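Side-chain contacts in ABC transporter (Caldanaerobius, PDB 4G68), which probably binds xylan-derived sugars outside the cell and delivers them to an ABC transporter, as the solute-binding component of a xylan utilization system: residues Ser121-Gly126 and Gly143-Ile148; Leu323-Asn328 and Arg337-Leu342; Asp137-Asn142 and Gly147-Gln152; Lys85-Ile90 and Gly104-Pro109. All blocks are in the same frame, centred on the assembly; numbering follows the deposited sequence.

The four contacts lie in the part of the fold built around the mixed beta sheet. Along the chain, contact 4 closes first. Contacts 1 and 3 follow and end on the same strand, 144-160, sharing Gly147 and Ile148. Contact 2 comes last, on strand 317-325 and helix 332-353. Strands 144-160 and 317-325 are neighbours in the sheet, and the centres of contacts 1, 2 and 3 are about 10 to 12 Å apart. Contact 4 sits farther off, with its centre about 14 Å from that of contact 3. These two touch through a probable hydrogen bond between Tyr141 OH and Gly104 O. The contacts thus tie strands, helices and loops into one alpha/beta unit, as expected for a periplasmic-binding-protein fold.

Contact 1 of 4, residues Ser121-Gly126 and Gly143-Ile148; sequences SYLNDG and GKIYGI
Leu123 has its CG anti to the carbonyl carbon (chi1 -57°). CD1 then continues the line of the chain, and CD2 branches to its side; both methyls reach 143-148. In Ile145, chi1 of -54° sets CG1 anti to the carbonyl carbon; the other branch, CG2, makes the closest approach to the leucine. That touch is Leu123 CD1 to Ile145 CG2, 3.6 Å. Leu123 CD1 also lies 3.9 Å from Ile145 CB. It therefore rests on the branch point of the isoleucine, and the two side chains run at a slant to each other. The second methyl, Leu123 CD2, meets Ile148 CD1 at 3.8 Å. Here the two side chains lie alongside, pointing opposite ways.

One leucine from a loop thus spans two residues of strand 144-160. That loop lies between helix 108-112 and strand 140-141, and the contact packs it against the mixed sheet of the solute-binding protein. All three residues are buried, and their contact is wholly apolar. Polar links hold the backbone around it. Asp120 OD2 accepts a hydrogen bond from Ile145 N, and the Ile145 backbone also pairs with Leu119. The loop is also tied to helix 332-353, where Lys340 NZ bridges to Asp125 OD2 and bonds to Tyr122 O.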
loop_
_atom_site.group_PDB
_atom_site.type_symbol
_atom_site.label_atom_id
_atom_site.label_comp_id
_atom_site.label_asym_id
_atom_site.label_seq_id
_atom_site.Cartn_x
_atom_site.Cartn_y
_atom_site.Cartn_z
ATOM N N SER C 121 1.188 6.604 -27.245
ATOM C CA SER C 121 1.780 7.527 -28.235
ATOM C C SER C 121 2.861 8.419 -27.612
ATOM O O SER C 121 3.674 8.997 -28.356
ATOM C CB SER C 121 0.729 8.406 -28.941
ATOM O OG SER C 121 0.099 9.289 -28.020
ATOM N N TYR C 122 2.829 8.567 -26.289
ATOM C CA TYR C 122 3.842 9.373 -25.583
ATOM C C TYR C 122 4.939 8.534 -24.922
ATOM O O TYR C 122 5.754 9.069 -24.175
ATOM C CB TYR C 122 3.263 10.280 -24.532
ATOM C CG TYR C 122 2.165 11.233 -24.942
ATOM C CD1 TYR C 122 2.466 12.588 -25.301
ATOM C CD2 TYR C 122 0.829 10.827 -24.891
ATOM C CE1 TYR C 122 1.465 13.467 -25.633
ATOM C CE2 TYR C 122 -0.202 11.704 -25.222
ATOM C CZ TYR C 122 0.118 13.002 -25.601
ATOM O OH TYR C 122 -0.903 13.838 -25.896
ATOM N N LEU C 123 4.990 7.232 -25.230
ATOM C CA LEU C 123 5.933 6.336 -24.580
ATOM C C LEU C 123 6.923 5.676 -25.545
ATOM O O LEU C 123 7.532 4.644 -25.232
ATOM C CB LEU C 123 5.193 5.281 -23.721
ATOM C CG LEU C 123 4.276 5.839 -22.639
ATOM C CD1 LEU C 123 3.567 4.715 -21.884
ATOM C CD2 LEU C 123 5.088 6.731 -21.714
ATOM N N ASN C 124 7.059 6.287 -26.721
ATOM C CA ASN C 124 7.978 5.846 -27.698
ATOM C C ASN C 124 9.195 6.738 -27.690
ATOM O O ASN C 124 9.999 6.680 -28.634
ATOM C CB ASN C 124 7.326 5.897 -29.076
ATOM C CG ASN C 124 6.433 4.688 -29.352
ATOM O OD1 ASN C 124 5.474 4.766 -30.113
ATOM N ND2 ASN C 124 6.752 3.556 -28.719
ATOM N N ASP C 125 9.343 7.543 -26.628
ATOM C CA ASP C 125 10.451 8.480 -26.546
ATOM C C ASP C 125 11.555 7.918 -25.706
ATOM O O ASP C 125 12.494 8.677 -25.375
ATOM C CB ASP C 125 9.977 9.849 -25.974
ATOM C CG ASP C 125 9.417 9.753 -24.542
ATOM O OD1 ASP C 125 9.173 8.644 -24.024
ATOM O OD2 ASP C 125 9.213 10.802 -23.926
ATOM N N GLY C 126 11.462 6.617 -25.365
ATOM C CA GLY C 126 12.446 6.003 -24.441
ATOM C C GLY C 126 12.144 6.099 -22.922
ATOM O O GLY C 126 12.925 5.607 -22.098
ATOM N N GLY C 143 -4.294 -3.947 -23.449
ATOM C CA GLY C 143 -3.090 -3.862 -24.323
ATOM C C GLY C 143 -2.554 -2.446 -24.504
ATOM O O GLY C 143 -1.625 -2.215 -25.277
ATOM N N LYS C 144 -3.150 -1.480 -23.797
ATOM C CA LYS C 144 -2.827 -0.074 -23.957
ATOM C C LYS C 144 -2.432 0.485 -22.609
ATOM O O LYS C 144 -2.878 -0.034 -21.576
ATOM C CB LYS C 144 -4.047 0.672 -24.510
ATOM C CG LYS C 144 -4.423 0.224 -25.924
ATOM C CD LYS C 144 -5.764 0.780 -26.397
ATOM C CE LYS C 144 -6.940 0.131 -25.671
ATOM N NZ LYS C 144 -7.276 -1.230 -26.183
ATOM N N ILE C 145 -1.613 1.540 -22.613
ATOM C CA ILE C 145 -1.106 2.094 -21.376
ATOM C C ILE C 145 -1.938 3.328 -21.026
ATOM O O ILE C 145 -2.155 4.210 -21.892
ATOM C CB ILE C 145 0.345 2.585 -21.499
ATOM C CG1 ILE C 145 1.273 1.493 -22.038
ATOM C CG2 ILE C 145 0.808 3.234 -20.178
ATOM C CD1 ILE C 145 1.779 0.552 -21.023
ATOM N N TYR C 146 -2.346 3.411 -19.756
ATOM C CA TYR C 146 -3.147 4.544 -19.240
ATOM C C TYR C 146 -2.579 5.355 -18.045
ATOM O O TYR C 146 -3.300 6.201 -17.475
ATOM C CB TYR C 146 -4.565 4.057 -18.843
ATOM C CG TYR C 146 -5.393 3.712 -20.046
ATOM C CD1 TYR C 146 -6.100 4.706 -20.726
ATOM C CD2 TYR C 146 -5.408 2.418 -20.546
ATOM C CE1 TYR C 146 -6.838 4.394 -21.851
ATOM C CE2 TYR C 146 -6.148 2.089 -21.660
ATOM C CZ TYR C 146 -6.871 3.071 -22.304
ATOM O OH TYR C 146 -7.628 2.770 -23.428
ATOM N N GLY C 147 -1.312 5.145 -17.692
ATOM C CA GLY C 147 -0.741 5.828 -16.545
ATOM C C GLY C 147 0.784 5.738 -16.570
ATOM O O GLY C 147 1.339 4.893 -17.266
ATOM N N ILE C 148 1.430 6.631 -15.823
ATOM C CA ILE C 148 2.883 6.626 -15.648
ATOM C C ILE C 148 3.106 6.091 -14.215
ATOM O O ILE C 148 2.756 6.762 -13.251
ATOM C CB ILE C 148 3.474 8.080 -15.780
ATOM C CG1 ILE C 148 3.205 8.705 -17.187
ATOM C CG2 ILE C 148 4.951 8.113 -15.438
ATOM C CD1 ILE C 148 3.541 7.828 -18.391
#

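Contact 2 of 4, residues Leu323-Asn328 and Arg337-Leu342; sequences LMVSAN and RAAKYL
A strand followed by a helix that packs back on it forms this contact, within the alpha/beta part of the solute-binding fold. Strand 323-325 and helix 337-342 run antiparallel, at 177°, with their axes 8.9 Å apart at closest approach. Leu323 makes the main touch. Its CG stands anti to the carbonyl carbon (chi1 -55°), and the extended chain beyond brings CD1 to the helix. There Leu323 CD1 lies 3.6 Å from Leu342 CB. Leu323 CD1 is also 3.7 Å from Ala339 O, so one methyl meets both a side chain and the helix backbone. The side chains of Leu323 and Leu342 lie roughly perpendicular. The second touch is looser: Val325 CG2 is 4.2 Å from Ala339 CB. Ala339 faces the strand, and the CA atoms of Leu323 and Ala339 are 6.5 Å apart. All four residues are buried, and the packing between their side chains is apolar.

On the sheet, Leu323 pairs through its backbone with Ile148 of strand 144-160, and Met324, a selenomethionine, pairs with Phe99 of strand 98-102. Phe43 of strand 40-45 touches both Leu323 and Leu342, and helix 52-66 packs beside Leu342 through Ile60.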
loop_
_atom_site.group_PDB
_atom_site.type_symbol
_atom_site.label_atom_id
_atom_site.label_comp_id
_atom_site.label_asym_id
_atom_site.label_seq_id
_atom_site.Cartn_x
_atom_site.Cartn_y
_atom_site.Cartn_z
ATOM N N LEU C 323 0.502 7.916 -11.765
ATOM C CA LEU C 323 -0.138 9.188 -12.143
ATOM C C LEU C 323 -0.934 8.980 -13.434
ATOM O O LEU C 323 -0.423 8.389 -14.373
ATOM C CB LEU C 323 0.896 10.307 -12.341
ATOM C CG LEU C 323 1.849 10.568 -11.161
ATOM C CD1 LEU C 323 2.796 11.721 -11.440
ATOM C CD2 LEU C 323 1.049 10.835 -9.888
HETATM N N MSE C 324 -2.180 9.478 -13.461
HETATM C CA MSE C 324 -3.005 9.424 -14.700
HETATM C C MSE C 324 -3.320 10.841 -15.142
HETATM O O MSE C 324 -3.352 11.772 -14.330
HETATM C CB MSE C 324 -4.227 8.567 -14.427
HETATM C CG MSE C 324 -3.823 7.094 -14.494
HETATM SE SE MSE C 324 -5.480 6.044 -14.235
HETATM C CE MSE C 324 -4.624 4.322 -14.621
ATOM N N VAL C 325 -3.513 10.990 -16.450
ATOM C CA VAL C 325 -3.903 12.230 -17.089
ATOM C C VAL C 325 -5.364 12.057 -17.521
ATOM O O VAL C 325 -5.718 11.092 -18.220
ATOM C CB VAL C 325 -3.016 12.502 -18.351
ATOM C CG1 VAL C 325 -3.576 13.660 -19.184
ATOM C CG2 VAL C 325 -1.548 12.789 -17.941
ATOM N N SER C 326 -6.189 13.021 -17.146
ATOM C CA SER C 326 -7.614 12.995 -17.538
ATOM C C SER C 326 -7.833 13.095 -19.048
ATOM O O SER C 326 -7.134 13.844 -19.716
ATOM C CB SER C 326 -8.363 14.104 -16.829
ATOM O OG SER C 326 -8.545 13.676 -15.493
ATOM N N ALA C 327 -8.818 12.346 -19.566
ATOM C CA ALA C 327 -9.081 12.299 -21.016
ATOM C C ALA C 327 -9.512 13.689 -21.498
ATOM O O ALA C 327 -9.189 14.085 -22.616
ATOM C CB ALA C 327 -10.171 11.253 -21.335
ATOM N N ASN C 328 -10.176 14.447 -20.616
ATOM C CA ASN C 328 -10.693 15.807 -20.949
ATOM C C ASN C 328 -9.777 16.971 -20.562
ATOM O O ASN C 328 -10.208 18.133 -20.480
ATOM C CB ASN C 328 -12.112 16.011 -20.395
ATOM C CG ASN C 328 -12.144 16.172 -18.892
ATOM O OD1 ASN C 328 -11.123 15.974 -18.196
ATOM N ND2 ASN C 328 -13.310 16.528 -18.370
ATOM N N ARG C 337 3.747 15.571 -20.167
ATOM C CA ARG C 337 5.145 15.929 -19.953
ATOM C C ARG C 337 5.417 16.132 -18.479
ATOM O O ARG C 337 6.400 15.563 -17.915
ATOM C CB ARG C 337 5.601 17.157 -20.750
ATOM C CG ARG C 337 7.109 17.403 -20.665
ATOM C CD ARG C 337 7.583 18.432 -21.698
ATOM N NE ARG C 337 6.910 19.713 -21.492
ATOM C CZ ARG C 337 7.411 20.723 -20.784
ATOM N NH1 ARG C 337 8.609 20.600 -20.224
ATOM N NH2 ARG C 337 6.716 21.839 -20.663
ATOM N N ALA C 338 4.540 16.922 -17.859
ATOM C CA ALA C 338 4.563 17.083 -16.431
ATOM C C ALA C 338 4.423 15.806 -15.669
ATOM O O ALA C 338 5.136 15.625 -14.706
ATOM C CB ALA C 338 3.477 18.060 -15.994
ATOM N N ALA C 339 3.438 14.967 -16.027
ATOM C CA ALA C 339 3.222 13.696 -15.319
ATOM C C ALA C 339 4.537 12.892 -15.351
ATOM O O ALA C 339 5.016 12.451 -14.276
ATOM C CB ALA C 339 2.076 12.881 -15.919
ATOM N N LYS C 340 5.135 12.744 -16.543
ATOM C CA LYS C 340 6.455 12.076 -16.645
ATOM C C LYS C 340 7.519 12.577 -15.677
ATOM O O LYS C 340 8.248 11.766 -15.047
ATOM C CB LYS C 340 6.999 12.207 -18.041
ATOM C CG LYS C 340 6.358 11.255 -19.000
ATOM C CD LYS C 340 7.057 11.324 -20.348
ATOM C CE LYS C 340 6.089 11.292 -21.496
ATOM N NZ LYS C 340 6.809 11.204 -22.801
ATOM N N TYR C 341 7.621 13.892 -15.568
ATOM C CA TYR C 341 8.551 14.544 -14.604
ATOM C C TYR C 341 8.098 14.291 -13.151
ATOM O O TYR C 341 8.855 13.863 -12.328
ATOM C CB TYR C 341 8.693 16.062 -14.899
ATOM C CG TYR C 341 9.281 16.886 -13.772
ATOM C CD1 TYR C 341 10.642 17.224 -13.781
ATOM C CD2 TYR C 341 8.472 17.367 -12.714
ATOM C CE1 TYR C 341 11.205 18.002 -12.770
ATOM C CE2 TYR C 341 9.030 18.119 -11.685
ATOM C CZ TYR C 341 10.390 18.441 -11.726
ATOM O OH TYR C 341 10.995 19.211 -10.738
ATOM N N LEU C 342 6.850 14.544 -12.859
ATOM C CA LEU C 342 6.358 14.351 -11.495
ATOM C C LEU C 342 6.542 12.911 -10.999
ATOM O O LEU C 342 6.927 12.702 -9.835
ATOM C CB LEU C 342 4.886 14.672 -11.477
ATOM C CG LEU C 342 4.567 16.156 -11.618
ATOM C CD1 LEU C 342 3.048 16.273 -11.659
ATOM C CD2 LEU C 342 5.212 16.925 -10.420
#

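Contact 3 of 4, residues Asp137-Asn142 and Gly147-Gln152; sequences DNVTYN and GIPFDQ
Val139 lies against the backbone of Gly147, and this is the tight part of the contact. Val139 CG2 comes to 3.5 Å from Gly147 O. Val139 CB lies across the glycine, 3.9 Å from both Gly147 O and Gly147 N. The other methyl, Val139 CG1, is 4.2 Å from Gly147 CA. The torsion sets this division of work: with chi1 at -61°, CG1 stands anti to the carbonyl carbon, while CG2 falls between the backbone N and the carbonyl carbon. Gly147 has no side chain, and the valine lies directly on its backbone. Both Gly147 N and Gly147 O are buried by this packing and have no hydrogen-bond partner in the model.

The two segments belong to a beta hairpin of strands 140-141 and 144-160. A type I turn from Asp137 to Thr140 leads into it, closed by the bond from Thr140 N to Asp137 O, 3.2 Å. The Val139 backbone pairs with Tyr146. A classic beta bulge follows in the longer strand, where Phe150 and Asp151 lie opposite Gly321.

The looser part is the step to the proline. Val139 CG2 is 4.1 Å from Pro149 CG, and the two side chains stand crosswise. Beyond the buried valine the turn reaches solvent: Asp137 is exposed, and Asn138 is partly so, with its ND2 bonded to Thr319 O. At the hairpin turn, Asn142 is exposed too.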
loop_
_atom_site.group_PDB
_atom_site.type_symbol
_atom_site.label_atom_id
_atom_site.label_comp_id
_atom_site.label_asym_id
_atom_site.label_seq_id
_atom_site.Cartn_x
_atom_site.Cartn_y
_atom_site.Cartn_z
ATOM N N ASP C 137 2.891 -2.993 -16.349
ATOM C CA ASP C 137 1.856 -4.063 -16.348
ATOM C C ASP C 137 0.510 -3.634 -15.717
ATOM O O ASP C 137 -0.552 -3.856 -16.310
ATOM C CB ASP C 137 2.367 -5.327 -15.644
ATOM C CG ASP C 137 3.649 -5.871 -16.277
ATOM O OD1 ASP C 137 4.077 -5.328 -17.319
ATOM O OD2 ASP C 137 4.217 -6.847 -15.731
ATOM N N ASN C 138 0.548 -3.043 -14.517
ATOM C CA ASN C 138 -0.702 -2.695 -13.845
ATOM C C ASN C 138 -1.483 -1.524 -14.457
ATOM O O ASN C 138 -2.704 -1.522 -14.368
ATOM C CB ASN C 138 -0.486 -2.495 -12.352
ATOM C CG ASN C 138 -0.413 -3.806 -11.616
ATOM O OD1 ASN C 138 -1.199 -4.680 -11.878
ATOM N ND2 ASN C 138 0.534 -3.937 -10.682
ATOM N N VAL C 139 -0.786 -0.573 -15.083
ATOM C CA VAL C 139 -1.403 0.533 -15.807
ATOM C C VAL C 139 -1.807 0.167 -17.259
ATOM O O VAL C 139 -2.286 1.011 -17.992
ATOM C CB VAL C 139 -0.502 1.808 -15.811
ATOM C CG1 VAL C 139 -0.237 2.311 -14.379
ATOM C CG2 VAL C 139 0.820 1.548 -16.531
ATOM N N THR C 140 -1.620 -1.102 -17.644
ATOM C CA THR C 140 -1.986 -1.590 -18.971
ATOM C C THR C 140 -3.407 -2.203 -18.894
ATOM O O THR C 140 -3.680 -3.085 -18.073
ATOM C CB THR C 140 -0.980 -2.648 -19.513
ATOM O OG1 THR C 140 0.336 -2.078 -19.562
ATOM C CG2 THR C 140 -1.359 -3.100 -20.943
ATOM N N TYR C 141 -4.308 -1.675 -19.723
ATOM C CA TYR C 141 -5.659 -2.192 -19.829
ATOM C C TYR C 141 -5.990 -2.374 -21.309
ATOM O O TYR C 141 -5.849 -1.438 -22.117
ATOM C CB TYR C 141 -6.643 -1.211 -19.211
ATOM C CG TYR C 141 -6.382 -0.847 -17.760
ATOM C CD1 TYR C 141 -7.134 -1.415 -16.726
ATOM C CD2 TYR C 141 -5.391 0.076 -17.431
ATOM C CE1 TYR C 141 -6.885 -1.083 -15.406
ATOM C CE2 TYR C 141 -5.159 0.451 -16.142
ATOM C CZ TYR C 141 -5.882 -0.137 -15.115
ATOM O OH TYR C 141 -5.614 0.278 -13.835
ATOM N N ASN C 142 -6.429 -3.583 -21.647
ATOM C CA ASN C 142 -6.715 -3.929 -23.028
ATOM C C ASN C 142 -5.494 -3.603 -23.912
ATOM O O ASN C 142 -5.644 -3.068 -24.994
ATOM C CB ASN C 142 -7.936 -3.142 -23.491
ATOM C CG ASN C 142 -9.117 -3.321 -22.565
ATOM O OD1 ASN C 142 -9.684 -4.417 -22.477
ATOM N ND2 ASN C 142 -9.493 -2.246 -21.847
ATOM N N GLY C 147 -1.312 5.145 -17.692
ATOM C CA GLY C 147 -0.741 5.828 -16.545
ATOM C C GLY C 147 0.784 5.738 -16.570
ATOM O O GLY C 147 1.339 4.893 -17.266
ATOM N N ILE C 148 1.430 6.631 -15.823
ATOM C CA ILE C 148 2.883 6.626 -15.648
ATOM C C ILE C 148 3.106 6.091 -14.215
ATOM O O ILE C 148 2.756 6.762 -13.251
ATOM C CB ILE C 148 3.474 8.080 -15.780
ATOM C CG1 ILE C 148 3.205 8.705 -17.187
ATOM C CG2 ILE C 148 4.951 8.113 -15.438
ATOM C CD1 ILE C 148 3.541 7.828 -18.391
ATOM N N PRO C 149 3.681 4.877 -14.069
ATOM C CA PRO C 149 3.885 4.326 -12.727
ATOM C C PRO C 149 4.913 5.173 -11.988
ATOM O O PRO C 149 5.779 5.810 -12.649
ATOM C CB PRO C 149 4.412 2.891 -13.002
ATOM C CG PRO C 149 4.111 2.648 -14.441
ATOM C CD PRO C 149 4.222 3.987 -15.096
ATOM N N PHE C 150 4.835 5.223 -10.650
ATOM C CA PHE C 150 5.913 5.906 -9.900
ATOM C C PHE C 150 6.402 5.168 -8.645
ATOM O O PHE C 150 7.533 5.379 -8.222
ATOM C CB PHE C 150 5.560 7.350 -9.575
ATOM C CG PHE C 150 4.571 7.503 -8.438
ATOM C CD1 PHE C 150 5.013 7.615 -7.118
ATOM C CD2 PHE C 150 3.194 7.572 -8.697
ATOM C CE1 PHE C 150 4.100 7.728 -6.058
ATOM C CE2 PHE C 150 2.281 7.731 -7.649
ATOM C CZ PHE C 150 2.737 7.804 -6.331
ATOM N N ASP C 151 5.562 4.311 -8.068
ATOM C CA ASP C 151 6.012 3.509 -6.923
ATOM C C ASP C 151 5.401 2.107 -6.778
ATOM O O ASP C 151 4.463 1.737 -7.479
ATOM C CB ASP C 151 6.056 4.346 -5.607
ATOM C CG ASP C 151 4.682 4.531 -4.906
ATOM O OD1 ASP C 151 3.699 3.842 -5.209
ATOM O OD2 ASP C 151 4.627 5.370 -3.962
ATOM N N GLN C 152 6.018 1.303 -5.928
ATOM C CA GLN C 152 5.606 -0.050 -5.746
ATOM C C GLN C 152 5.413 -0.260 -4.283
ATOM O O GLN C 152 6.090 0.355 -3.477
ATOM C CB GLN C 152 6.575 -1.096 -6.312
ATOM C CG GLN C 152 8.020 -0.715 -6.495
ATOM C CD GLN C 152 8.866 -1.875 -7.057
ATOM O OE1 GLN C 152 8.853 -3.008 -6.535
ATOM N NE2 GLN C 152 9.598 -1.589 -8.150
#

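Contact 4 of 4, residues Lys85-Ile90 and Gly104-Pro109; sequences KIKAAI and GGFSQP
Apolar packing carries this contact, and it rests on the end of one ring. The nearest pair is Ile86 CG2 to Phe106 CZ, 4.3 Å. The methyl comes at the edge of the ring, near its plane. Phe106 has its CG anti to the backbone N (chi1 179°), and the ring then extends toward helix 79-91, although its CB does not point straight at the helix. Ile86 CB points to the loop, but the far end of its chain turns away, leaving the CG2 branch to make the touch. The outer part of this packing is loose: Lys87 CG lies 4.5 Å from Phe106 CZ, using the start of the lysine chain, not the amine. Lys87 is exposed while Ile86 is buried, so the contact runs from the protein interior out to solvent.

Polar bonds serve the loop itself. Ser107 OG lies at the edge of the Phe106 ring, in its plane, and bonds to Trp102 O and Thr101 OG1.

Helix 79-91 connects strands 71-76 and 98-102, both parallel to strand 40-45, in a beta-alpha-beta crossover. The contact packs it on the segment after strand 98-102. Phe99 of that strand touches Ile86, and Trp102 meets the Phe106 ring edge-to-face. Trp44 of strand 40-45 also packs on Ile86, while Phe110 of helix 108-112 touches Lys87.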
loop_
_atom_site.group_PDB
_atom_site.type_symbol
_atom_site.label_atom_id
_atom_site.label_comp_id
_atom_site.label_asym_id
_atom_site.label_seq_id
_atom_site.Cartn_x
_atom_site.Cartn_y
_atom_site.Cartn_z
ATOM N N LYS C 85 -12.863 11.694 -3.179
ATOM C CA LYS C 85 -12.725 12.885 -4.006
ATOM C C LYS C 85 -12.407 12.618 -5.476
ATOM O O LYS C 85 -13.036 13.219 -6.388
ATOM C CB LYS C 85 -11.610 13.777 -3.445
ATOM C CG LYS C 85 -11.506 15.115 -4.151
ATOM C CD LYS C 85 -10.428 16.010 -3.555
ATOM C CE LYS C 85 -10.189 17.210 -4.452
ATOM N NZ LYS C 85 -9.217 18.191 -3.880
ATOM N N ILE C 86 -11.412 11.757 -5.708
ATOM C CA ILE C 86 -11.019 11.395 -7.092
ATOM C C ILE C 86 -12.107 10.576 -7.838
ATOM O O ILE C 86 -12.336 10.788 -9.019
ATOM C CB ILE C 86 -9.595 10.753 -7.193
ATOM C CG1 ILE C 86 -9.094 10.791 -8.635
ATOM C CG2 ILE C 86 -9.566 9.295 -6.690
ATOM C CD1 ILE C 86 -8.951 12.213 -9.170
ATOM N N LYS C 87 -12.767 9.656 -7.142
ATOM C CA LYS C 87 -13.884 8.922 -7.741
ATOM C C LYS C 87 -15.032 9.821 -8.172
ATOM O O LYS C 87 -15.527 9.707 -9.312
ATOM C CB LYS C 87 -14.355 7.809 -6.813
ATOM C CG LYS C 87 -13.364 6.644 -6.774
ATOM C CD LYS C 87 -13.893 5.457 -5.986
ATOM C CE LYS C 87 -14.061 5.780 -4.521
ATOM N NZ LYS C 87 -14.515 4.592 -3.746
ATOM N N ALA C 88 -15.441 10.730 -7.273
ATOM C CA ALA C 88 -16.529 11.676 -7.558
ATOM C C ALA C 88 -16.175 12.646 -8.701
ATOM O O ALA C 88 -17.010 12.918 -9.581
ATOM C CB ALA C 88 -16.931 12.460 -6.302
ATOM N N ALA C 89 -14.937 13.143 -8.696
ATOM C CA ALA C 89 -14.444 14.011 -9.788
ATOM C C ALA C 89 -14.412 13.338 -11.163
ATOM O O ALA C 89 -14.841 13.937 -12.148
ATOM C CB ALA C 89 -13.094 14.641 -9.445
ATOM N N ILE C 90 -13.934 12.093 -11.220
ATOM C CA ILE C 90 -13.850 11.363 -12.489
ATOM C C ILE C 90 -15.255 11.129 -13.041
ATOM O O ILE C 90 -15.514 11.380 -14.225
ATOM C CB ILE C 90 -13.034 10.070 -12.362
ATOM C CG1 ILE C 90 -11.561 10.448 -12.168
ATOM C CG2 ILE C 90 -13.248 9.137 -13.580
ATOM C CD1 ILE C 90 -10.681 9.299 -11.722
ATOM N N GLY C 104 -4.276 -0.861 -11.733
ATOM C CA GLY C 104 -4.990 -2.125 -11.701
ATOM C C GLY C 104 -6.481 -1.903 -11.502
ATOM O O GLY C 104 -7.060 -0.966 -12.082
ATOM N N GLY C 105 -7.093 -2.807 -10.729
ATOM C CA GLY C 105 -8.542 -2.769 -10.360
ATOM C C GLY C 105 -9.198 -1.470 -9.922
ATOM O O GLY C 105 -10.315 -1.165 -10.389
ATOM N N PHE C 106 -8.528 -0.698 -9.054
ATOM C CA PHE C 106 -9.068 0.595 -8.586
ATOM C C PHE C 106 -9.268 1.536 -9.747
ATOM O O PHE C 106 -10.214 2.315 -9.773
ATOM C CB PHE C 106 -8.084 1.235 -7.635
ATOM C CG PHE C 106 -8.513 2.587 -7.094
ATOM C CD1 PHE C 106 -9.267 2.666 -5.914
ATOM C CD2 PHE C 106 -8.097 3.786 -7.705
ATOM C CE1 PHE C 106 -9.651 3.915 -5.386
ATOM C CE2 PHE C 106 -8.453 5.025 -7.155
ATOM C CZ PHE C 106 -9.217 5.088 -5.995
ATOM N N SER C 107 -8.329 1.533 -10.691
ATOM C CA SER C 107 -8.444 2.485 -11.798
ATOM C C SER C 107 -9.172 1.897 -13.027
ATOM O O SER C 107 -9.408 2.602 -14.035
ATOM C CB SER C 107 -7.072 3.057 -12.170
ATOM O OG SER C 107 -6.410 3.583 -11.029
ATOM N N GLN C 108 -9.507 0.606 -12.964
ATOM C CA GLN C 108 -10.078 -0.046 -14.158
ATOM C C GLN C 108 -11.377 0.673 -14.619
ATOM O O GLN C 108 -11.504 0.958 -15.804
ATOM C CB GLN C 108 -10.298 -1.553 -13.953
ATOM C CG GLN C 108 -10.534 -2.306 -15.260
ATOM C CD GLN C 108 -10.920 -3.780 -15.075
ATOM O OE1 GLN C 108 -10.859 -4.335 -13.971
ATOM N NE2 GLN C 108 -11.321 -4.420 -16.171
ATOM N N PRO C 109 -12.302 0.977 -13.674
ATOM C CA PRO C 109 -13.543 1.717 -13.987
ATOM C C PRO C 109 -13.323 3.034 -14.713
ATOM O O PRO C 109 -14.060 3.322 -15.686
ATOM C CB PRO C 109 -14.144 2.015 -12.600
ATOM C CG PRO C 109 -13.649 0.899 -11.738
ATOM C CD PRO C 109 -12.270 0.582 -12.242
#